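PDB 4H6W: N-terminal cyanobactin protease from Planktothrix agardhii NIES-596, which probably acts as a subtilisin-like serine endopeptidase in maturing the prenylagaramide precursor peptide, this chain being the protease domain of a longer enzyme. Local coordinates for residues A[26-31]-A[92-97]; A[119-124]-A[233-238]; A[155-160]-A[174-179]; A[133-138]-A[165-170]. One frame throughout, in Å; residues are numbered along the deposited sequence.

Contact 1: A[26-31]-A[92-97]; sequences AVLDGI and VPVFAD
Val-92 pairs with strand 24-28 through both backbone and side chain. Its N-H points almost straight at Val-27 O (3.0 Å, 174° at the hydrogen), and its O receives a CA-H contact from Leu-28 CA at 3.3 Å, which continues the pairing just past strand 88-91. The side chains of Val-92 and Leu-28 run alongside each other in the same direction, with Leu-28 CD1 3.9 Å from Val-92 CB; a branched and a long apolar chain suit this buried layer, which helix 104-116 flanks at Leu-28. Next along the chain is Asp-29, predicted to be the acid of the subtilase charge-relay triad. With CG roughly anti to the backbone N (chi1 -151°), the carboxylate swings to the edge of the Phe-95 ring, where OD2 lies in the ring plane, 3.5 Å from CE1, the two planes being nearly perpendicular at 88°. OD2 also accepts Gly-30 N at 2.7 Å, on its anti side, and bonds with His-64 ND1; a leucine here would probably leave that imidazole and Gly-30 N without their acceptor and rob the ring edge of its polar neighbour. Phe-95 is flat and wide enough to serve twice: while one edge meets the carboxylate, Val-94 CG2 caps the middle of one ring face, 4.0 Å above the ring plane. Val-94 CG1 also touches Leu-28 CB at 3.9 Å. Farther along, a water bridges Ile-31 N and Phe-95 O, and the proline ring of Pro-93 lies against Ile-31 CG1.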
loop_
_atom_site.group_PDB
_atom_site.type_symbol
_atom_site.label_atom_id
_atom_site.label_comp_id
_atom_site.label_asym_id
_atom_site.label_seq_id
_atom_site.Cartn_x
_atom_site.Cartn_y
_atom_site.Cartn_z
ATOM N N ALA A 26 3.468 -2.548 8.304
ATOM C CA ALA A 26 2.854 -3.854 8.560
ATOM C C ALA A 26 2.185 -4.351 7.292
ATOM O O ALA A 26 1.506 -3.589 6.616
ATOM C CB ALA A 26 1.838 -3.754 9.682
ATOM N N VAL A 27 2.385 -5.625 6.964
ATOM C CA VAL A 27 1.719 -6.218 5.807
ATOM C C VAL A 27 0.673 -7.208 6.296
ATOM O O VAL A 27 1.010 -8.237 6.883
ATOM C CB VAL A 27 2.708 -6.889 4.833
ATOM C CG1 VAL A 27 1.950 -7.532 3.686
ATOM C CG2 VAL A 27 3.737 -5.882 4.308
ATOM N N LEU A 28 -0.598 -6.861 6.092
ATOM C CA LEU A 28 -1.707 -7.719 6.487
ATOM C C LEU A 28 -2.207 -8.470 5.270
ATOM O O LEU A 28 -2.895 -7.913 4.405
ATOM C CB LEU A 28 -2.836 -6.916 7.144
ATOM C CG LEU A 28 -2.665 -6.537 8.615
ATOM C CD1 LEU A 28 -1.403 -5.723 8.877
ATOM C CD2 LEU A 28 -3.890 -5.780 9.085
ATOM N N ASP A 29 -1.843 -9.747 5.214
ATOM C CA ASP A 29 -2.008 -10.555 4.021
ATOM C C ASP A 29 -1.867 -12.030 4.399
ATOM O O ASP A 29 -2.118 -12.401 5.552
ATOM C CB ASP A 29 -0.940 -10.160 3.007
ATOM C CG ASP A 29 -1.384 -10.375 1.585
ATOM O OD1 ASP A 29 -1.702 -9.354 0.931
ATOM O OD2 ASP A 29 -1.426 -11.552 1.134
ATOM N N GLY A 30 -1.479 -12.868 3.440
ATOM C CA GLY A 30 -1.174 -14.269 3.734
ATOM C C GLY A 30 0.223 -14.416 4.308
ATOM O O GLY A 30 0.972 -13.428 4.433
ATOM N N ILE A 31 0.576 -15.650 4.662
ATOM C CA ILE A 31 1.918 -15.966 5.154
ATOM C C ILE A 31 3.014 -15.737 4.094
ATOM O O ILE A 31 2.925 -16.229 2.970
ATOM C CB ILE A 31 1.984 -17.395 5.748
ATOM C CG1 ILE A 31 0.923 -17.544 6.850
ATOM C CG2 ILE A 31 3.379 -17.685 6.307
ATOM C CD1 ILE A 31 0.819 -18.936 7.438
ATOM N N VAL A 92 1.618 -9.734 9.448
ATOM C CA VAL A 92 0.474 -10.034 10.283
ATOM C C VAL A 92 -0.586 -10.713 9.405
ATOM O O VAL A 92 -1.438 -10.040 8.824
ATOM C CB VAL A 92 -0.077 -8.746 10.906
ATOM C CG1 VAL A 92 -1.066 -9.071 12.009
ATOM C CG2 VAL A 92 1.067 -7.898 11.431
ATOM N N PRO A 93 -0.535 -12.051 9.298
ATOM C CA PRO A 93 -1.374 -12.752 8.321
ATOM C C PRO A 93 -2.867 -12.629 8.633
ATOM O O PRO A 93 -3.271 -12.807 9.779
ATOM C CB PRO A 93 -0.924 -14.219 8.446
ATOM C CG PRO A 93 0.329 -14.179 9.257
ATOM C CD PRO A 93 0.163 -13.000 10.171
ATOM N N VAL A 94 -3.673 -12.318 7.620
ATOM C CA VAL A 94 -5.115 -12.199 7.793
ATOM C C VAL A 94 -5.890 -13.257 7.019
ATOM O O VAL A 94 -7.099 -13.361 7.188
ATOM C CB VAL A 94 -5.653 -10.791 7.440
ATOM C CG1 VAL A 94 -5.119 -9.763 8.416
ATOM C CG2 VAL A 94 -5.323 -10.408 5.999
ATOM N N PHE A 95 -5.217 -14.021 6.156
ATOM C CA PHE A 95 -5.837 -15.240 5.602
ATOM C C PHE A 95 -4.930 -16.451 5.537
ATOM O O PHE A 95 -3.717 -16.316 5.418
ATOM C CB PHE A 95 -6.551 -15.057 4.236
ATOM C CG PHE A 95 -6.196 -13.807 3.470
ATOM C CD1 PHE A 95 -4.934 -13.617 2.938
ATOM C CD2 PHE A 95 -7.178 -12.842 3.217
ATOM C CE1 PHE A 95 -4.636 -12.458 2.218
ATOM C CE2 PHE A 95 -6.891 -11.690 2.490
ATOM C CZ PHE A 95 -5.613 -11.498 1.989
ATOM N N ALA A 96 -5.543 -17.635 5.654
ATOM C CA ALA A 96 -4.921 -18.888 5.223
ATOM C C ALA A 96 -4.982 -18.916 3.695
ATOM O O ALA A 96 -5.780 -18.196 3.082
ATOM C CB ALA A 96 -5.628 -20.083 5.825
ATOM N N ASP A 97 -4.129 -19.729 3.078
ATOM C CA ASP A 97 -3.838 -19.593 1.636
ATOM C C ASP A 97 -4.993 -19.925 0.669
ATOM O O ASP A 97 -6.132 -20.167 1.094
ATOM C CB ASP A 97 -2.526 -20.323 1.249
ATOM C CG ASP A 97 -2.372 -21.697 1.914
ATOM O OD1 ASP A 97 -3.381 -22.290 2.359
ATOM O OD2 ASP A 97 -1.225 -22.191 1.982
HETATM O O HOH W 1 -1.579 -17.643 4.140
#

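Contact 2: A[119-124]-A[233-238]; sequences ANIINV and VAALLL
Ile-121 reaches from its strand into a notch of helix 223-243 made by Ala-234, Ala-235 and Leu-238, and the contact between side chains is wholly apolar. Its CD1 lies 3.5 Å from Ala-234 CB and 3.9 Å from Ala-235 CB, while Leu-238 CD1 comes alongside at 3.7 Å, the two long chains overlapping head to tail. CG1 stands anti to the carbonyl carbon (chi1 -68°) and CD1 extends the chain, which carries the methyl to the helix. Leu-238 CD1 also touches Asn-120 CB at 4.1 Å.

A second kind of contact is methyl on backbone: Ile-121 CD1 approaches Ala-235 N at 3.2 Å, a close fit possible because the two alanines have no bulk to hold it off. No hydrogen bond joins the segments. A polar link lies about one helical turn earlier, where Asn-123 ND2 bonds with Ser-231 OG.

The axes of strand 121-124 and of helix residues 233-238 pass 9.8 Å apart and run antiparallel, at 173°. A buried helix packed in this way on a central parallel sheet is the usual packing of an alpha/beta fold, here that of the subtilase core; the same helix carries Ser-224, the predicted nucleophile, near its N-terminus.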
loop_
_atom_site.group_PDB
_atom_site.type_symbol
_atom_site.label_atom_id
_atom_site.label_comp_id
_atom_site.label_asym_id
_atom_site.label_seq_id
_atom_site.Cartn_x
_atom_site.Cartn_y
_atom_site.Cartn_z
ATOM N N ALA A 119 3.460 -0.171 14.186
ATOM C CA ALA A 119 3.433 0.066 12.748
ATOM C C ALA A 119 3.060 1.529 12.490
ATOM O O ALA A 119 2.202 2.088 13.179
ATOM C CB ALA A 119 2.473 -0.883 12.044
ATOM N N ASN A 120 3.725 2.158 11.524
ATOM C CA ASN A 120 3.382 3.525 11.123
ATOM C C ASN A 120 2.450 3.543 9.921
ATOM O O ASN A 120 1.603 4.442 9.774
ATOM C CB ASN A 120 4.653 4.295 10.785
ATOM C CG ASN A 120 5.584 4.390 11.958
ATOM O OD1 ASN A 120 5.273 5.060 12.942
ATOM N ND2 ASN A 120 6.725 3.709 11.877
ATOM N N ILE A 121 2.648 2.548 9.060
ATOM C CA ILE A 121 1.845 2.342 7.875
ATOM C C ILE A 121 1.292 0.925 7.898
ATOM O O ILE A 121 2.015 -0.019 8.215
ATOM C CB ILE A 121 2.691 2.538 6.609
ATOM C CG1 ILE A 121 3.077 4.007 6.486
ATOM C CG2 ILE A 121 1.935 2.088 5.369
ATOM C CD1 ILE A 121 4.197 4.239 5.512
ATOM N N ILE A 122 0.015 0.783 7.559
ATOM C CA ILE A 122 -0.591 -0.539 7.448
ATOM C C ILE A 122 -1.063 -0.762 6.021
ATOM O O ILE A 122 -1.914 -0.016 5.528
ATOM C CB ILE A 122 -1.756 -0.738 8.448
ATOM C CG1 ILE A 122 -1.223 -0.721 9.892
ATOM C CG2 ILE A 122 -2.495 -2.042 8.154
ATOM C CD1 ILE A 122 -2.303 -0.638 10.950
ATOM N N ASN A 123 -0.505 -1.793 5.385
ATOM C CA ASN A 123 -0.848 -2.186 4.021
ATOM C C ASN A 123 -1.869 -3.321 3.921
ATOM O O ASN A 123 -1.629 -4.420 4.412
ATOM C CB ASN A 123 0.416 -2.582 3.247
ATOM C CG ASN A 123 0.118 -2.950 1.809
ATOM O OD1 ASN A 123 -0.323 -4.069 1.510
ATOM N ND2 ASN A 123 0.336 -2.010 0.910
ATOM N N VAL A 124 -2.984 -3.074 3.247
ATOM C CA VAL A 124 -4.029 -4.092 3.098
ATOM C C VAL A 124 -4.334 -4.293 1.620
ATOM O O VAL A 124 -5.124 -3.557 1.034
ATOM C CB VAL A 124 -5.342 -3.732 3.868
ATOM C CG1 VAL A 124 -6.284 -4.923 3.913
ATOM C CG2 VAL A 124 -5.053 -3.279 5.284
ATOM N N VAL A 233 6.284 4.009 -0.823
ATOM C CA VAL A 233 6.545 5.429 -1.000
ATOM C C VAL A 233 6.210 6.183 0.284
ATOM O O VAL A 233 7.007 7.002 0.749
ATOM C CB VAL A 233 5.778 6.001 -2.210
ATOM C CG1 VAL A 233 5.753 7.530 -2.177
ATOM C CG2 VAL A 233 6.384 5.491 -3.504
ATOM N N ALA A 234 5.049 5.906 0.876
ATOM C CA ALA A 234 4.709 6.569 2.141
ATOM C C ALA A 234 5.781 6.322 3.199
ATOM O O ALA A 234 6.111 7.223 3.969
ATOM C CB ALA A 234 3.335 6.148 2.646
ATOM N N ALA A 235 6.332 5.110 3.244
ATOM C CA ALA A 235 7.427 4.843 4.179
ATOM C C ALA A 235 8.684 5.653 3.811
ATOM O O ALA A 235 9.333 6.232 4.686
ATOM C CB ALA A 235 7.732 3.367 4.260
ATOM N N LEU A 236 8.998 5.735 2.519
ATOM C CA LEU A 236 10.130 6.555 2.090
ATOM C C LEU A 236 9.945 7.986 2.542
ATOM O O LEU A 236 10.882 8.626 3.012
ATOM C CB LEU A 236 10.326 6.479 0.577
ATOM C CG LEU A 236 10.827 5.126 0.056
ATOM C CD1 LEU A 236 11.142 5.208 -1.425
ATOM C CD2 LEU A 236 12.049 4.671 0.863
ATOM N N LEU A 237 8.716 8.473 2.435
ATOM C CA LEU A 237 8.433 9.852 2.758
ATOM C C LEU A 237 8.545 10.111 4.255
ATOM O O LEU A 237 8.996 11.184 4.677
ATOM C CB LEU A 237 7.053 10.232 2.232
ATOM C CG LEU A 237 6.947 10.383 0.708
ATOM C CD1 LEU A 237 5.500 10.641 0.326
ATOM C CD2 LEU A 237 7.855 11.498 0.197
ATOM N N LEU A 238 8.141 9.131 5.062
ATOM C CA LEU A 238 8.302 9.242 6.510
ATOM C C LEU A 238 9.786 9.221 6.891
ATOM O O LEU A 238 10.197 9.943 7.800
ATOM C CB LEU A 238 7.526 8.151 7.258
ATOM C CG LEU A 238 5.990 8.251 7.302
ATOM C CD1 LEU A 238 5.334 6.936 7.721
ATOM C CD2 LEU A 238 5.519 9.404 8.188
#

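Contact 3: A[155-160]-A[174-179]; sequences AATGND and VLAVGA
Thr-157 lays its side chain over the backbone of Val-177 and Gly-178 just where strand 152-156 ends. With chi1 at 60°, OG1 sits between the backbone N and the carbonyl carbon, 3.5 Å from Gly-178 CA and in a weak hydrogen bond to Val-177 O. CG2, anti to the carbonyl carbon, lies against the Val-177 carbonyl, 3.5 Å from Val-177 C, and reaches Ala-176 CB beyond it. A beta-branched residue with one polar and one apolar arm suits this place, and Gly-178 opposes it with no side chain to crowd OG1. A glycine here would probably strip Val-177 O of its weak hydroxyl partner and open a gap beside Ala-176 CB. Val-177 O is also met by Thr-157 N at 3.1 Å, from above the carbonyl plane.

Behind this end the two strands pair in parallel within the subtilase sheet. Ala-155 N gives a bond of 2.9 Å to Leu-175 O, and Ala-155 O takes Val-177 N at 3.0 Å. Ala-155 and Ala-176 turn their small methyls to one face, and Ala-155 CB lies 4.3 Å from Val-174 CG1. Ala-156 and Val-177 turn to the other face, where helix 223-243 packs on both. The chain runs on through Gly-158 to Asn-159, whose OD1 bonds with Thr-223 OG1; its place after Gly-158 is consistent with that of the oxyanion-hole asparagine of subtilases.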
loop_
_atom_site.group_PDB
_atom_site.type_symbol
_atom_site.label_atom_id
_atom_site.label_comp_id
_atom_site.label_asym_id
_atom_site.label_seq_id
_atom_site.Cartn_x
_atom_site.Cartn_y
_atom_site.Cartn_z
ATOM N N ALA A 155 -5.127 0.826 1.485
ATOM C CA ALA A 155 -5.802 -0.376 1.040
ATOM C C ALA A 155 -6.193 -0.336 -0.423
ATOM O O ALA A 155 -6.517 0.744 -0.969
ATOM C CB ALA A 155 -7.024 -0.633 1.899
ATOM N N ALA A 156 -6.184 -1.524 -1.034
ATOM C CA ALA A 156 -6.632 -1.744 -2.413
ATOM C C ALA A 156 -8.112 -1.428 -2.650
ATOM O O ALA A 156 -8.976 -1.852 -1.888
ATOM C CB ALA A 156 -6.345 -3.184 -2.815
ATOM N N THR A 157 -8.403 -0.702 -3.723
ATOM C CA THR A 157 -9.792 -0.403 -4.095
ATOM C C THR A 157 -10.555 -1.650 -4.584
ATOM O O THR A 157 -11.781 -1.721 -4.460
ATOM C CB THR A 157 -9.865 0.678 -5.200
ATOM O OG1 THR A 157 -9.183 0.221 -6.375
ATOM C CG2 THR A 157 -9.244 1.999 -4.728
ATOM N N GLY A 158 -9.839 -2.619 -5.152
ATOM C CA GLY A 158 -10.465 -3.848 -5.620
ATOM C C GLY A 158 -10.482 -3.995 -7.132
ATOM O O GLY A 158 -10.307 -3.019 -7.870
ATOM N N ASN A 159 -10.733 -5.221 -7.589
ATOM C CA ASN A 159 -10.530 -5.593 -8.989
ATOM C C ASN A 159 -11.794 -6.114 -9.656
ATOM O O ASN A 159 -11.739 -6.994 -10.512
ATOM C CB ASN A 159 -9.403 -6.621 -9.074
ATOM C CG ASN A 159 -8.300 -6.334 -8.077
ATOM O OD1 ASN A 159 -7.527 -5.381 -8.248
ATOM N ND2 ASN A 159 -8.241 -7.131 -7.005
ATOM N N ASP A 160 -12.929 -5.534 -9.277
ATOM C CA ASP A 160 -14.239 -5.968 -9.756
ATOM C C ASP A 160 -14.617 -5.254 -11.048
ATOM O O ASP A 160 -15.615 -5.586 -11.672
ATOM C CB ASP A 160 -15.320 -5.728 -8.687
ATOM C CG ASP A 160 -14.960 -6.324 -7.329
ATOM O OD1 ASP A 160 -15.078 -7.557 -7.145
ATOM O OD2 ASP A 160 -14.559 -5.543 -6.441
ATOM N N VAL A 174 -8.838 6.396 5.449
ATOM C CA VAL A 174 -8.033 5.405 4.750
ATOM C C VAL A 174 -7.520 5.980 3.437
ATOM O O VAL A 174 -8.203 6.801 2.790
ATOM C CB VAL A 174 -8.843 4.123 4.494
ATOM C CG1 VAL A 174 -8.060 3.144 3.624
ATOM C CG2 VAL A 174 -9.219 3.493 5.833
ATOM N N LEU A 175 -6.311 5.572 3.048
ATOM C CA LEU A 175 -5.816 5.905 1.715
ATOM C C LEU A 175 -6.120 4.733 0.772
ATOM O O LEU A 175 -5.641 3.605 0.968
ATOM C CB LEU A 175 -4.329 6.262 1.751
ATOM C CG LEU A 175 -3.588 6.577 0.438
ATOM C CD1 LEU A 175 -4.309 7.634 -0.367
ATOM C CD2 LEU A 175 -2.158 7.031 0.691
ATOM N N ALA A 176 -6.951 4.999 -0.232
ATOM C CA ALA A 176 -7.366 3.973 -1.182
ATOM C C ALA A 176 -6.447 4.016 -2.400
ATOM O O ALA A 176 -5.991 5.088 -2.784
ATOM C CB ALA A 176 -8.815 4.195 -1.592
ATOM N N VAL A 177 -6.177 2.858 -3.002
ATOM C CA VAL A 177 -5.242 2.788 -4.130
ATOM C C VAL A 177 -5.756 1.909 -5.272
ATOM O O VAL A 177 -5.967 0.699 -5.090
ATOM C CB VAL A 177 -3.845 2.287 -3.688
ATOM C CG1 VAL A 177 -2.917 2.174 -4.894
ATOM C CG2 VAL A 177 -3.258 3.218 -2.639
ATOM N N GLY A 178 -5.965 2.531 -6.438
ATOM C CA GLY A 178 -6.335 1.810 -7.652
ATOM C C GLY A 178 -5.114 1.560 -8.529
ATOM O O GLY A 178 -3.983 1.964 -8.186
ATOM N N ALA A 179 -5.342 0.911 -9.672
ATOM C CA ALA A 179 -4.257 0.531 -10.589
ATOM C C ALA A 179 -4.254 1.265 -11.928
ATOM O O ALA A 179 -5.296 1.508 -12.520
ATOM C CB ALA A 179 -4.255 -0.971 -10.817
#

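Contact 4: A[133-138]-A[165-170]; sequences GEADTW and LHVPAS
The small antiparallel pair of strands 128-130 and 165-167 stands apart from the main sheet of the subtilase fold, and here Leu-165, Val-167 and Ser-170 back the chain that leads from it into helix 137-148. Gly-133 is the centre of the contact. Leu-165 CD1 comes up to Gly-133 N, Val-167 CG1 lies against Gly-133 O, and Ser-170 OG approaches Gly-133 CA at 3.6 Å. Gly-133 has a positive phi of 90°, at which a CB would be jammed against the preceding carbonyl O and pressed on Leu-165 CD1. Val-167 CG1, anti to its carbonyl carbon (chi1 -70°), then passes on along the chain, 3.7 Å from Glu-134 O and 3.9 Å from Ala-135 CB, whose small methyl fits under it.

Hydrogen bonds within each segment fix the shapes on the two sides. Ser-170 OG turns back to His-166 O at 2.9 Å, and the same oxygen takes Ser-170 N; within that turn lies Pro-168, with a cis peptide bond before it. At the start of the helix, Asp-136 is the N-cap, its OD1 accepting Trp-138 N through its anti lone pair. Glu-134 directs its carboxylate to Ala-132 N and Asp-131 N.

No hydrogen bond runs directly between the segments; Thr-130 OG1, bonded to both Gly-133 N and Leu-165 O, ties them indirectly, and the direct contact is van der Waals packing of side chains mostly on backbone.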
loop_
_atom_site.group_PDB
_atom_site.type_symbol
_atom_site.label_atom_id
_atom_site.label_comp_id
_atom_site.label_asym_id
_atom_site.label_seq_id
_atom_site.Cartn_x
_atom_site.Cartn_y
_atom_site.Cartn_z
ATOM N N GLY A 133 -20.319 0.441 0.966
ATOM C CA GLY A 133 -19.175 0.872 1.776
ATOM C C GLY A 133 -19.364 0.726 3.271
ATOM O O GLY A 133 -18.524 1.179 4.040
ATOM N N GLU A 134 -20.475 0.105 3.676
ATOM C CA GLU A 134 -20.782 -0.168 5.083
ATOM C C GLU A 134 -19.793 -1.180 5.664
ATOM O O GLU A 134 -19.306 -2.068 4.953
ATOM C CB GLU A 134 -22.234 -0.664 5.254
ATOM C CG GLU A 134 -22.559 -2.062 4.701
ATOM C CD GLU A 134 -22.599 -2.156 3.169
ATOM O OE1 GLU A 134 -22.615 -1.109 2.479
ATOM O OE2 GLU A 134 -22.611 -3.298 2.642
ATOM N N ALA A 135 -19.505 -1.037 6.957
ATOM C CA ALA A 135 -18.538 -1.889 7.629
ATOM C C ALA A 135 -18.969 -2.303 9.029
ATOM O O ALA A 135 -19.555 -1.509 9.777
ATOM C CB ALA A 135 -17.178 -1.208 7.677
ATOM N N ASP A 136 -18.681 -3.562 9.348
ATOM C CA ASP A 136 -18.623 -4.095 10.707
ATOM C C ASP A 136 -18.061 -3.057 11.678
ATOM O O ASP A 136 -17.022 -2.454 11.411
ATOM C CB ASP A 136 -17.713 -5.324 10.675
ATOM C CG ASP A 136 -17.707 -6.106 11.976
ATOM O OD1 ASP A 136 -17.506 -5.510 13.064
ATOM O OD2 ASP A 136 -17.862 -7.345 11.899
ATOM N N THR A 137 -18.725 -2.846 12.809
ATOM C CA THR A 137 -18.307 -1.763 13.699
ATOM C C THR A 137 -16.912 -1.958 14.309
ATOM O O THR A 137 -16.249 -0.972 14.651
ATOM C CB THR A 137 -19.366 -1.385 14.781
ATOM O OG1 THR A 137 -19.112 -2.079 16.010
ATOM C CG2 THR A 137 -20.769 -1.663 14.304
ATOM N N TRP A 138 -16.463 -3.211 14.437
ATOM C CA TRP A 138 -15.114 -3.477 14.945
ATOM C C TRP A 138 -14.042 -3.039 13.948
ATOM O O TRP A 138 -12.968 -2.570 14.336
ATOM C CB TRP A 138 -14.922 -4.937 15.381
ATOM C CG TRP A 138 -15.522 -5.212 16.734
ATOM C CD1 TRP A 138 -16.573 -6.052 17.018
ATOM C CD2 TRP A 138 -15.138 -4.618 17.985
ATOM N NE1 TRP A 138 -16.850 -6.021 18.367
ATOM C CE2 TRP A 138 -15.988 -5.153 18.983
ATOM C CE3 TRP A 138 -14.154 -3.690 18.360
ATOM C CZ2 TRP A 138 -15.884 -4.792 20.330
ATOM C CZ3 TRP A 138 -14.050 -3.332 19.700
ATOM C CH2 TRP A 138 -14.912 -3.882 20.669
ATOM N N LEU A 165 -17.471 -0.665 -4.053
ATOM C CA LEU A 165 -16.673 -0.326 -2.878
ATOM C C LEU A 165 -16.204 -1.527 -2.067
ATOM O O LEU A 165 -16.977 -2.449 -1.806
ATOM C CB LEU A 165 -17.423 0.681 -1.995
ATOM C CG LEU A 165 -17.750 2.031 -2.657
ATOM C CD1 LEU A 165 -18.483 2.949 -1.684
ATOM C CD2 LEU A 165 -16.486 2.703 -3.195
ATOM N N HIS A 166 -14.923 -1.514 -1.689
ATOM C CA HIS A 166 -14.370 -2.485 -0.741
ATOM C C HIS A 166 -14.116 -1.820 0.589
ATOM O O HIS A 166 -13.852 -0.610 0.648
ATOM C CB HIS A 166 -13.028 -3.026 -1.219
ATOM C CG HIS A 166 -13.127 -4.166 -2.181
ATOM N ND1 HIS A 166 -14.075 -4.222 -3.182
ATOM C CD2 HIS A 166 -12.358 -5.268 -2.327
ATOM C CE1 HIS A 166 -13.899 -5.325 -3.888
ATOM N NE2 HIS A 166 -12.855 -5.970 -3.397
ATOM N N VAL A 167 -14.189 -2.615 1.656
ATOM C CA VAL A 167 -13.674 -2.190 2.945
ATOM C C VAL A 167 -12.376 -2.933 3.156
ATOM O O VAL A 167 -12.276 -4.096 2.756
ATOM C CB VAL A 167 -14.660 -2.414 4.114
ATOM C CG1 VAL A 167 -15.824 -1.440 3.994
ATOM C CG2 VAL A 167 -15.150 -3.859 4.170
ATOM N N PRO A 168 -11.377 -2.275 3.787
ATOM C CA PRO A 168 -11.472 -0.947 4.407
ATOM C C PRO A 168 -11.163 0.239 3.487
ATOM O O PRO A 168 -11.190 1.389 3.943
ATOM C CB PRO A 168 -10.416 -1.017 5.499
ATOM C CG PRO A 168 -9.349 -1.878 4.898
ATOM C CD PRO A 168 -10.053 -2.887 4.022
ATOM N N ALA A 169 -10.880 -0.012 2.213
ATOM C CA ALA A 169 -10.440 1.083 1.337
ATOM C C ALA A 169 -11.432 2.253 1.276
ATOM O O ALA A 169 -11.023 3.384 1.057
ATOM C CB ALA A 169 -10.104 0.578 -0.063
ATOM N N SER A 170 -12.720 1.984 1.483
ATOM C CA SER A 170 -13.763 3.011 1.311
ATOM C C SER A 170 -14.072 3.783 2.588
ATOM O O SER A 170 -14.848 4.743 2.571
ATOM C CB SER A 170 -15.054 2.406 0.748
ATOM O OG SER A 170 -15.605 1.440 1.632
#

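Overall arrangement
Contacts 1, 2 and 3 all reach the central parallel sheet, and all three are buried; contact 4 is only partly so and includes one strand of the outlying two-stranded sheet. Strand 24-28 of contact 1 neighbours strand 121-124 of contact 2, which in turn neighbours strand 152-156 of contact 3, so the three follow one another across the sheet. Contacts 1 and 3 combine backbone bonds with side-chain packing close to the predicted triad, whereas contacts 2 and 4 have no hydrogen bond between their segments: the former packs a helix on the sheet, the latter packs the chain entering helix 137-148 against strand 165-167 and the turn after it. Contact 4 touches contact 3, where Ala-169 packs beside Ala-156 and Ala-176.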